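PDB 3RE1: uroporphyrinogen-III synthetase from Pseudomonas syringae pv. tomato, which probably catalyses the cyclization of the linear tetrapyrrole hydroxymethylbilane to the macrocyclic uroporphyrinogen III, releasing water. Local coordinates for residues R175-H180 against L208-G213; A28-L33 against S40-L45; Q95-V100 against Q106-Y111; E63-S68 against E87-P92. One frame throughout, in Å; residues are numbered along the deposited sequence.

Interaction 1: R175-H180 against L208-G213; sequences RYLPQH and LLQLAG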
loop_
_atom_site.group_PDB
_atom_site.type_symbol
_atom_site.label_atom_id
_atom_site.label_comp_id
_atom_site.label_asym_id
_atom_site.label_seq_id
_atom_site.Cartn_x
_atom_site.Cartn_y
_atom_site.Cartn_z
ATOM N N ARG A 175 -5.007 0.112 9.743
ATOM C CA ARG A 175 -5.700 -0.721 8.769
ATOM C C ARG A 175 -6.293 -1.982 9.397
ATOM O O ARG A 175 -5.655 -2.641 10.230
ATOM C CB ARG A 175 -4.781 -1.049 7.605
ATOM C CG ARG A 175 -4.664 0.109 6.630
ATOM C CD ARG A 175 -3.855 -0.265 5.418
ATOM N NE ARG A 175 -3.984 0.740 4.367
ATOM C CZ ARG A 175 -3.329 0.718 3.205
ATOM N NH1 ARG A 175 -2.490 -0.278 2.918
ATOM N NH2 ARG A 175 -3.524 1.700 2.317
ATOM N N TYR A 176 -7.532 -2.283 9.009
ATOM C CA TYR A 176 -8.249 -3.426 9.548
ATOM C C TYR A 176 -8.949 -4.237 8.446
ATOM O O TYR A 176 -8.992 -3.829 7.272
ATOM C CB TYR A 176 -9.264 -2.965 10.608
ATOM C CG TYR A 176 -10.347 -2.061 10.062
ATOM C CD1 TYR A 176 -11.247 -2.522 9.112
ATOM C CD2 TYR A 176 -10.460 -0.743 10.480
ATOM C CE1 TYR A 176 -12.222 -1.710 8.595
ATOM C CE2 TYR A 176 -11.445 0.086 9.963
ATOM C CZ TYR A 176 -12.320 -0.411 9.027
ATOM O OH TYR A 176 -13.302 0.387 8.509
ATOM N N LEU A 177 -9.492 -5.387 8.859
ATOM C CA LEU A 177 -10.213 -6.319 7.990
ATOM C C LEU A 177 -11.710 -6.138 8.134
ATOM O O LEU A 177 -12.286 -6.575 9.134
ATOM C CB LEU A 177 -9.884 -7.758 8.371
ATOM C CG LEU A 177 -10.685 -8.846 7.639
ATOM C CD1 LEU A 177 -10.164 -9.050 6.210
ATOM C CD2 LEU A 177 -10.627 -10.136 8.426
ATOM N N PRO A 178 -12.352 -5.509 7.132
ATOM C CA PRO A 178 -13.785 -5.283 7.152
ATOM C C PRO A 178 -14.528 -6.504 7.681
ATOM O O PRO A 178 -14.085 -7.636 7.503
ATOM C CB PRO A 178 -14.096 -5.022 5.687
ATOM C CG PRO A 178 -12.885 -4.290 5.230
ATOM C CD PRO A 178 -11.764 -5.050 5.860
ATOM N N GLN A 179 -15.644 -6.266 8.353
ATOM C CA GLN A 179 -16.431 -7.347 8.926
ATOM C C GLN A 179 -17.159 -8.159 7.847
ATOM O O GLN A 179 -18.107 -7.662 7.217
ATOM C CB GLN A 179 -17.427 -6.784 9.951
ATOM C CG GLN A 179 -17.978 -7.834 10.925
ATOM C CD GLN A 179 -16.871 -8.709 11.548
ATOM O OE1 GLN A 179 -17.110 -9.883 11.903
ATOM N NE2 GLN A 179 -15.661 -8.144 11.685
ATOM N N HIS A 180 -16.690 -9.400 7.645
ATOM C CA HIS A 180 -17.256 -10.334 6.655
ATOM C C HIS A 180 -17.773 -11.630 7.263
ATOM O O HIS A 180 -17.147 -12.211 8.159
ATOM C CB HIS A 180 -16.229 -10.690 5.584
ATOM C CG HIS A 180 -15.957 -9.583 4.626
ATOM N ND1 HIS A 180 -14.767 -9.471 3.942
ATOM C CD2 HIS A 180 -16.713 -8.525 4.243
ATOM C CE1 HIS A 180 -14.803 -8.395 3.175
ATOM N NE2 HIS A 180 -15.973 -7.802 3.340
ATOM N N LEU A 208 -6.472 -12.868 3.801
ATOM C CA LEU A 208 -6.979 -13.585 2.631
ATOM C C LEU A 208 -6.829 -15.014 2.998
ATOM O O LEU A 208 -7.775 -15.765 2.975
ATOM C CB LEU A 208 -6.143 -13.339 1.388
ATOM C CG LEU A 208 -6.441 -14.282 0.194
ATOM C CD1 LEU A 208 -7.868 -14.083 -0.293
ATOM C CD2 LEU A 208 -5.458 -14.096 -0.981
ATOM N N LEU A 209 -5.597 -15.368 3.347
ATOM C CA LEU A 209 -5.254 -16.666 3.890
ATOM C C LEU A 209 -6.032 -16.866 5.208
ATOM O O LEU A 209 -6.227 -17.989 5.684
ATOM C CB LEU A 209 -3.755 -16.705 4.144
ATOM C CG LEU A 209 -3.143 -17.985 4.694
ATOM C CD1 LEU A 209 -3.234 -19.092 3.669
ATOM C CD2 LEU A 209 -1.684 -17.714 5.060
ATOM N N GLN A 210 -6.483 -15.760 5.781
ATOM C CA GLN A 210 -7.317 -15.813 6.966
ATOM C C GLN A 210 -8.713 -16.252 6.546
ATOM O O GLN A 210 -9.104 -17.389 6.793
ATOM C CB GLN A 210 -7.383 -14.435 7.602
ATOM C CG GLN A 210 -8.010 -14.397 8.965
ATOM C CD GLN A 210 -8.100 -12.966 9.493
ATOM O OE1 GLN A 210 -7.112 -12.215 9.504
ATOM N NE2 GLN A 210 -9.291 -12.577 9.928
ATOM N N LEU A 211 -9.444 -15.342 5.898
ATOM C CA LEU A 211 -10.795 -15.602 5.416
ATOM C C LEU A 211 -10.855 -16.894 4.641
ATOM O O LEU A 211 -11.880 -17.579 4.624
ATOM C CB LEU A 211 -11.266 -14.464 4.508
ATOM C CG LEU A 211 -11.530 -13.122 5.190
ATOM C CD1 LEU A 211 -12.184 -12.206 4.181
ATOM C CD2 LEU A 211 -12.418 -13.292 6.421
ATOM N N ALA A 212 -9.751 -17.234 3.990
ATOM C CA ALA A 212 -9.723 -18.440 3.208
ATOM C C ALA A 212 -10.017 -19.551 4.201
ATOM O O ALA A 212 -10.758 -20.479 3.901
ATOM C CB ALA A 212 -8.368 -18.624 2.556
ATOM N N GLY A 213 -9.460 -19.427 5.399
ATOM C CA GLY A 213 -9.629 -20.458 6.407
ATOM C C GLY A 213 -9.179 -21.795 5.862
ATOM O O GLY A 213 -8.301 -21.868 4.990
#
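Leu177 and Leu211 form the middle of this contact, their methyls meeting at 4.1 Å between Leu177 CD2 and Leu211 CD2. With CG trans to its backbone N (chi1 174°), the Leu177 side chain reaches across to the short, weakly bonded helix 209-212, where the other methyl of Leu211 is taken up by His180. Leu211 CD1 lies 3.8 Å from His180 ND1, at the rim of the imidazole and close to its plane, and the two side chains cross nearly at right angles. One face of that ring has Pro178 O above it, 3.9 Å from the plane and shifted toward the rim. Leu211 also touches Leu45 and His180 touches Leu43, which extends the apolar patch into the loop after strand 39-42.

The solvent side is thinner. There the exposed Gln210, its chain extended beyond CG, approaches Leu177 from the opposite direction, and Gln210 NE2 comes within 3.2 Å of Leu177 CD2, an amide nitrogen set against a methyl. The backbones stay well apart, with 8.4 Å between His180 CA and Leu211 CA, and only 184 Å² is buried in total.

Strand 166-176, which pairs with strand 47-50 through Tyr176 and Glu47, ends here at the lobe of the parallel sheet, and the chain runs on past helix 209-212, the second helix after strand 196-198. Gln210 NE2 and His180 ND1 each have a leucine methyl as nearest partner across the contact, and the segments exchange no hydrogen bond. The pairing of nitrogen with methyl implies that apolar packing, not polar bonding, joins the segments.

Interaction 2: A28-L33 against S40-L45; sequences ALARVL and SSSLPL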
loop_
_atom_site.group_PDB
_atom_site.type_symbol
_atom_site.label_atom_id
_atom_site.label_comp_id
_atom_site.label_asym_id
_atom_site.label_seq_id
_atom_site.Cartn_x
_atom_site.Cartn_y
_atom_site.Cartn_z
ATOM N N ALA A 28 -12.710 1.442 -8.408
ATOM C CA ALA A 28 -12.071 2.099 -9.545
ATOM C C ALA A 28 -11.333 1.092 -10.386
ATOM O O ALA A 28 -11.382 1.131 -11.619
ATOM C CB ALA A 28 -11.102 3.151 -9.071
ATOM N N LEU A 29 -10.624 0.197 -9.707
ATOM C CA LEU A 29 -9.900 -0.858 -10.378
ATOM C C LEU A 29 -10.914 -1.681 -11.150
ATOM O O LEU A 29 -10.665 -2.101 -12.280
ATOM C CB LEU A 29 -9.165 -1.739 -9.367
ATOM C CG LEU A 29 -8.313 -2.870 -9.960
ATOM C CD1 LEU A 29 -7.314 -2.321 -10.948
ATOM C CD2 LEU A 29 -7.560 -3.632 -8.880
ATOM N N ALA A 30 -12.060 -1.907 -10.520
ATOM C CA ALA A 30 -13.129 -2.699 -11.112
ATOM C C ALA A 30 -13.547 -2.064 -12.421
ATOM O O ALA A 30 -13.745 -2.764 -13.416
ATOM C CB ALA A 30 -14.308 -2.786 -10.174
ATOM N N ARG A 31 -13.655 -0.733 -12.411
ATOM C CA ARG A 31 -13.988 0.040 -13.595
ATOM C C ARG A 31 -12.944 -0.152 -14.714
ATOM O O ARG A 31 -13.264 -0.705 -15.769
ATOM C CB ARG A 31 -14.114 1.523 -13.225
ATOM C CG ARG A 31 -14.922 2.349 -14.219
ATOM C CD ARG A 31 -16.428 2.047 -14.115
ATOM N NE ARG A 31 -16.980 2.453 -12.820
ATOM C CZ ARG A 31 -17.343 3.703 -12.510
ATOM N NH1 ARG A 31 -17.219 4.692 -13.401
ATOM N NH2 ARG A 31 -17.824 3.965 -11.299
ATOM N N VAL A 32 -11.706 0.294 -14.495
ATOM C CA VAL A 32 -10.692 0.204 -15.548
ATOM C C VAL A 32 -10.563 -1.217 -16.079
ATOM O O VAL A 32 -10.206 -1.429 -17.244
ATOM C CB VAL A 32 -9.313 0.697 -15.080
ATOM C CG1 VAL A 32 -9.053 0.253 -13.646
ATOM C CG2 VAL A 32 -8.237 0.149 -16.031
ATOM N N LEU A 33 -10.865 -2.188 -15.222
ATOM C CA LEU A 33 -10.816 -3.587 -15.606
ATOM C C LEU A 33 -12.034 -3.887 -16.482
ATOM O O LEU A 33 -11.913 -4.491 -17.551
ATOM C CB LEU A 33 -10.801 -4.469 -14.348
ATOM C CG LEU A 33 -9.651 -5.460 -14.076
ATOM C CD1 LEU A 33 -8.286 -4.864 -14.398
ATOM C CD2 LEU A 33 -9.706 -5.893 -12.613
ATOM N N SER A 40 -14.815 -8.838 -12.711
ATOM C CA SER A 40 -14.185 -8.937 -11.411
ATOM C C SER A 40 -15.244 -8.775 -10.345
ATOM O O SER A 40 -16.299 -8.222 -10.591
ATOM C CB SER A 40 -13.115 -7.849 -11.248
ATOM O OG SER A 40 -13.704 -6.567 -11.126
ATOM N N SER A 41 -14.974 -9.267 -9.157
ATOM C CA SER A 41 -15.864 -9.057 -8.041
ATOM C C SER A 41 -15.012 -8.578 -6.874
ATOM O O SER A 41 -13.931 -9.111 -6.611
ATOM C CB SER A 41 -16.558 -10.346 -7.670
ATOM O OG SER A 41 -17.237 -10.184 -6.429
ATOM N N SER A 42 -15.500 -7.576 -6.164
ATOM C CA SER A 42 -14.720 -7.033 -5.101
ATOM C C SER A 42 -15.177 -7.479 -3.741
ATOM O O SER A 42 -16.340 -7.364 -3.394
ATOM C CB SER A 42 -14.707 -5.517 -5.202
ATOM O OG SER A 42 -14.068 -5.130 -6.413
ATOM N N LEU A 43 -14.224 -8.009 -2.986
ATOM C CA LEU A 43 -14.402 -8.373 -1.587
ATOM C C LEU A 43 -13.279 -7.664 -0.783
ATOM O O LEU A 43 -12.193 -8.221 -0.607
ATOM C CB LEU A 43 -14.296 -9.890 -1.420
ATOM C CG LEU A 43 -14.232 -10.384 0.026
ATOM C CD1 LEU A 43 -15.577 -10.192 0.689
ATOM C CD2 LEU A 43 -13.854 -11.828 0.070
ATOM N N PRO A 44 -13.540 -6.430 -0.292
ATOM C CA PRO A 44 -12.551 -5.613 0.409
ATOM C C PRO A 44 -11.997 -6.272 1.670
ATOM O O PRO A 44 -12.752 -6.695 2.539
ATOM C CB PRO A 44 -13.320 -4.334 0.724
ATOM C CG PRO A 44 -14.725 -4.813 0.929
ATOM C CD PRO A 44 -14.880 -5.820 -0.201
ATOM N N LEU A 45 -10.670 -6.348 1.755
ATOM C CA LEU A 45 -10.000 -6.963 2.882
ATOM C C LEU A 45 -9.328 -5.924 3.759
ATOM O O LEU A 45 -9.115 -6.164 4.944
ATOM C CB LEU A 45 -8.982 -7.983 2.377
ATOM C CG LEU A 45 -9.530 -9.124 1.515
ATOM C CD1 LEU A 45 -8.421 -10.090 1.237
ATOM C CD2 LEU A 45 -10.661 -9.844 2.222
#
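Ser40 points its CB toward the helix and meets Ala30, the small residue on the facing side of segment 28-33. Its hydroxyl is held between the backbone N and the carbonyl carbon (chi1 70°), which directs OG at the alanine: Ser40 OG is 3.9 Å from Ala30 CA and equally far from Ala30 CB. These are packing distances between a polar atom and carbon. Leu33, one helical turn on, also faces the strand, and one methyl reaches the serine's side chain, Leu33 CD2 lying 4.2 Å from Ser40 CB. Ser42 completes the row more loosely, Ser42 OG standing 4.4 Å from Ala30 CB.

The helix and strand are elements of a beta-alpha-beta unit, strand 16-19, helix 23-34 and strand 39-42, in which the crossover helix covers one face of the parallel sheet. Over the short segments the axes are 9.0 Å apart and run almost exactly antiparallel, at 174°, as expected when a helix returns the chain to start the next parallel strand.

Strand alternation sorts the three serines. Ser40 and Ser42 turn to the helix, and both also touch Leu19 of the neighbouring strand, while Ser42 OG has a weak hydrogen bond with Ser26 OG. Ser41 turns to the other face of the sheet, where its OG is hydrogen-bonded to Arg188 NE. On the helix, Leu33 also touches Leu255 of helix 251-260.

Interaction 3: Q95-V100 against Q106-Y111; sequences QPWFSV and QILLDY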
loop_
_atom_site.group_PDB
_atom_site.type_symbol
_atom_site.label_atom_id
_atom_site.label_comp_id
_atom_site.label_asym_id
_atom_site.label_seq_id
_atom_site.Cartn_x
_atom_site.Cartn_y
_atom_site.Cartn_z
ATOM N N GLN A 95 10.408 23.105 4.644
ATOM C CA GLN A 95 11.386 22.044 4.827
ATOM C C GLN A 95 11.217 20.972 3.742
ATOM O O GLN A 95 10.127 20.819 3.183
ATOM C CB GLN A 95 11.264 21.443 6.234
ATOM C CG GLN A 95 10.405 20.228 6.351
ATOM C CD GLN A 95 10.086 19.854 7.798
ATOM O OE1 GLN A 95 10.983 19.735 8.657
ATOM N NE2 GLN A 95 8.796 19.658 8.068
ATOM N N PRO A 96 12.302 20.226 3.435
ATOM C CA PRO A 96 12.266 19.164 2.419
ATOM C C PRO A 96 11.332 18.045 2.809
ATOM O O PRO A 96 11.365 17.560 3.943
ATOM C CB PRO A 96 13.711 18.687 2.354
ATOM C CG PRO A 96 14.512 19.868 2.812
ATOM C CD PRO A 96 13.678 20.451 3.916
ATOM N N TRP A 97 10.466 17.676 1.870
ATOM C CA TRP A 97 9.494 16.605 2.042
ATOM C C TRP A 97 9.693 15.675 0.853
ATOM O O TRP A 97 9.979 16.133 -0.261
ATOM C CB TRP A 97 8.066 17.168 2.039
ATOM C CG TRP A 97 7.621 17.730 3.363
ATOM C CD1 TRP A 97 8.261 18.676 4.116
ATOM C CD2 TRP A 97 6.436 17.377 4.089
ATOM N NE1 TRP A 97 7.560 18.906 5.277
ATOM C CE2 TRP A 97 6.430 18.133 5.270
ATOM C CE3 TRP A 97 5.387 16.492 3.851
ATOM C CZ2 TRP A 97 5.408 18.017 6.228
ATOM C CZ3 TRP A 97 4.368 16.381 4.811
ATOM C CH2 TRP A 97 4.395 17.132 5.977
ATOM N N PHE A 98 9.535 14.371 1.082
ATOM C CA PHE A 98 9.727 13.405 0.022
ATOM C C PHE A 98 8.656 12.348 0.023
ATOM O O PHE A 98 7.967 12.155 1.039
ATOM C CB PHE A 98 11.113 12.770 0.177
ATOM C CG PHE A 98 12.225 13.779 0.297
ATOM C CD1 PHE A 98 12.529 14.340 1.508
ATOM C CD2 PHE A 98 12.938 14.204 -0.822
ATOM C CE1 PHE A 98 13.553 15.287 1.625
ATOM C CE2 PHE A 98 13.978 15.149 -0.695
ATOM C CZ PHE A 98 14.270 15.681 0.526
ATOM N N SER A 99 8.544 11.645 -1.111
ATOM C CA SER A 99 7.628 10.492 -1.275
ATOM C C SER A 99 8.264 9.469 -2.194
ATOM O O SER A 99 9.202 9.787 -2.930
ATOM C CB SER A 99 6.306 10.942 -1.902
ATOM O OG SER A 99 6.537 11.689 -3.094
ATOM N N VAL A 100 7.745 8.246 -2.174
ATOM C CA VAL A 100 8.264 7.193 -3.047
ATOM C C VAL A 100 7.718 7.409 -4.455
ATOM O O VAL A 100 8.488 7.494 -5.429
ATOM C CB VAL A 100 7.870 5.796 -2.536
ATOM C CG1 VAL A 100 8.706 5.430 -1.306
ATOM C CG2 VAL A 100 6.370 5.765 -2.194
ATOM N N GLN A 106 2.412 14.484 -5.569
ATOM C CA GLN A 106 1.589 15.570 -6.082
ATOM C C GLN A 106 0.619 16.036 -5.011
ATOM O O GLN A 106 0.368 17.229 -4.854
ATOM C CB GLN A 106 0.823 15.132 -7.322
ATOM C CG GLN A 106 1.400 15.657 -8.660
ATOM C CD GLN A 106 1.373 17.199 -8.849
ATOM O OE1 GLN A 106 1.886 17.695 -9.859
ATOM N NE2 GLN A 106 0.785 17.950 -7.891
ATOM N N ILE A 107 0.112 15.099 -4.230
ATOM C CA ILE A 107 -0.818 15.446 -3.178
ATOM C C ILE A 107 -0.201 16.484 -2.250
ATOM O O ILE A 107 -0.823 17.524 -1.970
ATOM C CB ILE A 107 -1.228 14.207 -2.392
ATOM C CG1 ILE A 107 -1.951 13.225 -3.332
ATOM C CG2 ILE A 107 -2.100 14.602 -1.218
ATOM C CD1 ILE A 107 -2.132 11.816 -2.773
ATOM N N LEU A 108 1.032 16.218 -1.811
ATOM C CA LEU A 108 1.807 17.141 -0.956
ATOM C C LEU A 108 2.176 18.433 -1.700
ATOM O O LEU A 108 2.093 19.547 -1.145
ATOM C CB LEU A 108 3.093 16.467 -0.478
ATOM C CG LEU A 108 2.911 15.100 0.193
ATOM C CD1 LEU A 108 4.236 14.410 0.236
ATOM C CD2 LEU A 108 2.282 15.248 1.592
ATOM N N LEU A 109 2.569 18.264 -2.960
ATOM C CA LEU A 109 2.950 19.374 -3.794
ATOM C C LEU A 109 1.772 20.345 -3.992
ATOM O O LEU A 109 1.958 21.557 -4.005
ATOM C CB LEU A 109 3.450 18.848 -5.133
ATOM C CG LEU A 109 4.330 19.722 -6.018
ATOM C CD1 LEU A 109 3.536 20.899 -6.554
ATOM C CD2 LEU A 109 5.536 20.191 -5.209
ATOM N N ASP A 110 0.566 19.813 -4.118
ATOM C CA ASP A 110 -0.607 20.664 -4.281
ATOM C C ASP A 110 -0.843 21.578 -3.089
ATOM O O ASP A 110 -1.262 22.715 -3.276
ATOM C CB ASP A 110 -1.883 19.839 -4.531
ATOM C CG ASP A 110 -1.951 19.265 -5.947
ATOM O OD1 ASP A 110 -1.277 19.825 -6.860
ATOM O OD2 ASP A 110 -2.690 18.257 -6.136
ATOM N N TYR A 111 -0.604 21.081 -1.876
ATOM C CA TYR A 111 -0.858 21.892 -0.675
ATOM C C TYR A 111 0.246 22.914 -0.439
ATOM O O TYR A 111 0.201 23.674 0.528
ATOM C CB TYR A 111 -0.991 21.014 0.555
ATOM C CG TYR A 111 -1.269 21.777 1.820
ATOM C CD1 TYR A 111 -2.467 22.464 1.989
ATOM C CD2 TYR A 111 -0.335 21.806 2.867
ATOM C CE1 TYR A 111 -2.723 23.168 3.157
ATOM C CE2 TYR A 111 -0.597 22.502 4.028
ATOM C CZ TYR A 111 -1.790 23.180 4.167
ATOM O OH TYR A 111 -2.091 23.872 5.311
#
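Trp97 and Leu108 each carry CG trans to the carbonyl carbon and next to the backbone N, with chi1 -82° for the tryptophan and -53° for the leucine, and these torsions bring the indole and the branched end of the leucine together. The setting is a beta-alpha-beta unit: strand 97-99 leads into helix 102-110, which crosses over to strand 115-116, and Leu108 is the helix residue that faces the first strand. The nearest backbone pair, Trp97 CA and Leu108 CA, is 8.3 Å apart, a gap that the two large side chains span.

They cross at about a right angle, and one methyl of the leucine, CD2, meets the six-membered part of the indole obliquely. The second methyl turns to the strand backbone, where Leu108 CD1 is 4.4 Å from Phe98 O, a looser contact. All three touching residues are buried.

The Phe98 side chain leaves in the other direction, to Arg132 and Leu133 of helix 131-137 beyond the opposite face of the sheet. Trp97 thus lies in the layer between sheet and crossover helix, where it also touches Val70 and Val72 of the adjacent strand and Leu113 in the loop leading to strand 115-116. Ser99 OG is hydrogen-bonded to Gly101 O, ahead of helix 102-110. Within the Trp97-Leu108 pair the methyl is shared evenly between two ring carbons: Leu108 CD2 is 4.0 Å from both Trp97 CE3 and Trp97 CZ3.

Interaction 4: E63-S68 against E87-P92; sequences ELLNYS and EVWPQP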
loop_
_atom_site.group_PDB
_atom_site.type_symbol
_atom_site.label_atom_id
_atom_site.label_comp_id
_atom_site.label_asym_id
_atom_site.label_seq_id
_atom_site.Cartn_x
_atom_site.Cartn_y
_atom_site.Cartn_z
ATOM N N GLU A 63 6.466 21.114 15.970
ATOM C CA GLU A 63 7.928 21.136 15.891
ATOM C C GLU A 63 8.565 20.403 14.711
ATOM O O GLU A 63 9.712 20.006 14.797
ATOM C CB GLU A 63 8.545 20.663 17.210
ATOM C CG GLU A 63 8.487 21.745 18.305
ATOM C CD GLU A 63 9.244 21.351 19.553
ATOM O OE1 GLU A 63 10.491 21.570 19.611
ATOM O OE2 GLU A 63 8.586 20.805 20.474
ATOM N N LEU A 64 7.825 20.256 13.610
ATOM C CA LEU A 64 8.313 19.583 12.392
ATOM C C LEU A 64 9.689 20.033 11.980
ATOM O O LEU A 64 10.416 19.280 11.390
ATOM C CB LEU A 64 7.372 19.802 11.207
ATOM C CG LEU A 64 6.153 18.909 11.179
ATOM C CD1 LEU A 64 5.332 19.255 9.962
ATOM C CD2 LEU A 64 6.536 17.472 11.160
ATOM N N LEU A 65 10.036 21.264 12.322
ATOM C CA LEU A 65 11.344 21.787 11.983
ATOM C C LEU A 65 12.458 21.079 12.717
ATOM O O LEU A 65 13.612 21.176 12.325
ATOM C CB LEU A 65 11.415 23.284 12.252
ATOM C CG LEU A 65 10.394 24.176 11.542
ATOM C CD1 LEU A 65 10.774 25.648 11.805
ATOM C CD2 LEU A 65 10.314 23.877 10.060
ATOM N N ASN A 66 12.108 20.356 13.774
ATOM C CA ASN A 66 13.082 19.533 14.493
ATOM C C ASN A 66 13.769 18.541 13.542
ATOM O O ASN A 66 14.905 18.090 13.778
ATOM C CB ASN A 66 12.417 18.751 15.638
ATOM C CG ASN A 66 12.373 19.546 16.917
ATOM O OD1 ASN A 66 13.116 20.521 17.047
ATOM N ND2 ASN A 66 11.505 19.153 17.870
ATOM N N TYR A 67 13.075 18.201 12.478
ATOM C CA TYR A 67 13.609 17.258 11.510
ATOM C C TYR A 67 14.169 17.999 10.303
ATOM O O TYR A 67 13.687 19.073 9.930
ATOM C CB TYR A 67 12.505 16.269 11.053
ATOM C CG TYR A 67 11.935 15.494 12.222
ATOM C CD1 TYR A 67 12.500 14.296 12.640
ATOM C CD2 TYR A 67 10.889 15.984 12.932
ATOM C CE1 TYR A 67 12.040 13.628 13.741
ATOM C CE2 TYR A 67 10.393 15.314 14.022
ATOM C CZ TYR A 67 10.966 14.143 14.438
ATOM O OH TYR A 67 10.428 13.468 15.530
ATOM N N SER A 68 15.162 17.373 9.685
ATOM C CA SER A 68 15.784 17.857 8.481
ATOM C C SER A 68 14.946 17.478 7.292
ATOM O O SER A 68 15.011 18.139 6.266
ATOM C CB SER A 68 17.166 17.206 8.338
ATOM O OG SER A 68 17.935 17.401 9.514
ATOM N N GLU A 87 -3.976 22.622 10.093
ATOM C CA GLU A 87 -4.616 22.987 11.328
ATOM C C GLU A 87 -3.715 23.781 12.256
ATOM O O GLU A 87 -4.179 24.712 12.907
ATOM C CB GLU A 87 -5.082 21.732 12.026
ATOM C CG GLU A 87 -5.764 21.951 13.353
ATOM C CD GLU A 87 -6.574 20.731 13.760
ATOM O OE1 GLU A 87 -7.690 20.543 13.200
ATOM O OE2 GLU A 87 -6.089 19.946 14.618
ATOM N N VAL A 88 -2.439 23.409 12.322
ATOM C CA VAL A 88 -1.477 24.052 13.236
ATOM C C VAL A 88 -0.588 25.115 12.567
ATOM O O VAL A 88 -0.290 26.128 13.164
ATOM C CB VAL A 88 -0.555 22.983 13.920
ATOM C CG1 VAL A 88 0.397 23.648 14.928
ATOM C CG2 VAL A 88 -1.388 21.914 14.614
ATOM N N TRP A 89 -0.162 24.863 11.338
ATOM C CA TRP A 89 0.652 25.800 10.576
ATOM C C TRP A 89 -0.171 26.803 9.772
ATOM O O TRP A 89 -0.853 26.422 8.813
ATOM C CB TRP A 89 1.553 25.035 9.603
ATOM C CG TRP A 89 2.585 24.249 10.301
ATOM C CD1 TRP A 89 2.390 23.201 11.148
ATOM C CD2 TRP A 89 3.989 24.482 10.268
ATOM N NE1 TRP A 89 3.578 22.775 11.635
ATOM C CE2 TRP A 89 4.579 23.543 11.116
ATOM C CE3 TRP A 89 4.798 25.396 9.602
ATOM C CZ2 TRP A 89 5.948 23.494 11.323
ATOM C CZ3 TRP A 89 6.146 25.337 9.794
ATOM C CH2 TRP A 89 6.710 24.405 10.652
ATOM N N PRO A 90 -0.094 28.098 10.127
ATOM C CA PRO A 90 -0.815 29.109 9.335
ATOM C C PRO A 90 -0.323 29.115 7.879
ATOM O O PRO A 90 -0.960 29.680 7.006
ATOM C CB PRO A 90 -0.491 30.411 10.063
ATOM C CG PRO A 90 -0.184 29.972 11.490
ATOM C CD PRO A 90 0.578 28.704 11.298
ATOM N N GLN A 91 0.800 28.448 7.633
ATOM C CA GLN A 91 1.382 28.307 6.312
ATOM C C GLN A 91 2.146 26.995 6.259
ATOM O O GLN A 91 2.530 26.434 7.302
ATOM C CB GLN A 91 2.359 29.445 6.044
ATOM C CG GLN A 91 1.813 30.539 5.169
ATOM C CD GLN A 91 2.770 31.733 5.024
ATOM O OE1 GLN A 91 2.668 32.504 4.064
ATOM N NE2 GLN A 91 3.687 31.896 5.978
ATOM N N PRO A 92 2.376 26.483 5.043
ATOM C CA PRO A 92 3.106 25.220 4.926
ATOM C C PRO A 92 4.564 25.351 5.355
ATOM O O PRO A 92 5.163 26.388 5.143
ATOM C CB PRO A 92 2.957 24.876 3.439
ATOM C CG PRO A 92 2.663 26.181 2.784
ATOM C CD PRO A 92 1.790 26.885 3.752
#
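The indole of Trp89 meets Leu65 with its rim, not with a face. Leu65 CD2 lies 3.7 Å from Trp89 CH2 and near the ring plane, and Leu65 CG sits in that plane 3.8 Å from the same carbon, so the far corner of the six-membered ring abuts the branch point of the leucine. Leu64 approaches the neighbouring corner on a slant, Leu64 CB being 4.0 Å from Trp89 CZ2.

Trp89 is the first residue to leave helical geometry after helix 75-88. Its CG stands trans to the carbonyl carbon (chi1 -68°), which sends the indole toward segment 63-68. The ring's rotation is further fixed on its pyrrole side, because Trp89 NE1 donates a hydrogen bond to Ile61 O near the end of helix 54-62. Leu64 is buried and continues inward to Leu145 and Met147 of strand 143-148, whereas Leu65 stays at the surface.

Segment 63-68 is a compact turn with a 3-10 stretch. It is braced by a backbone hydrogen bond from Asn66 N to Glu63 O, 2.6 Å, and by a weak side-chain bond from Asn66 ND2 to Glu63 OE1. Trp89 joins two connections, each running from the end of a helix to the start of a strand; those strands, 69-72 and 97-99, lie side by side and parallel, the wound alternation of an alpha/beta domain.

In the fold
The four contacts form two pairs at the ends of an elongated chain. Interactions 1 and 2 belong to the lobe of the five-stranded parallel sheet; their centres are 16 Å apart and they touch where Leu177 CD1 comes to 3.3 Å from Leu45 O. Interactions 3 and 4 belong to the mixed-sheet lobe, with centres 14 Å apart and Pro96 CD 3.6 Å from Ser68 O. Between the pairs, centres stand about 28 Å apart for interactions 2 and 3 and about 38 Å for 1 and 4. Strand 166-176, paired antiparallel with 47-50, runs between the lobes and ends in interaction 1. In this family the active site is thought to lie in the cleft between lobes.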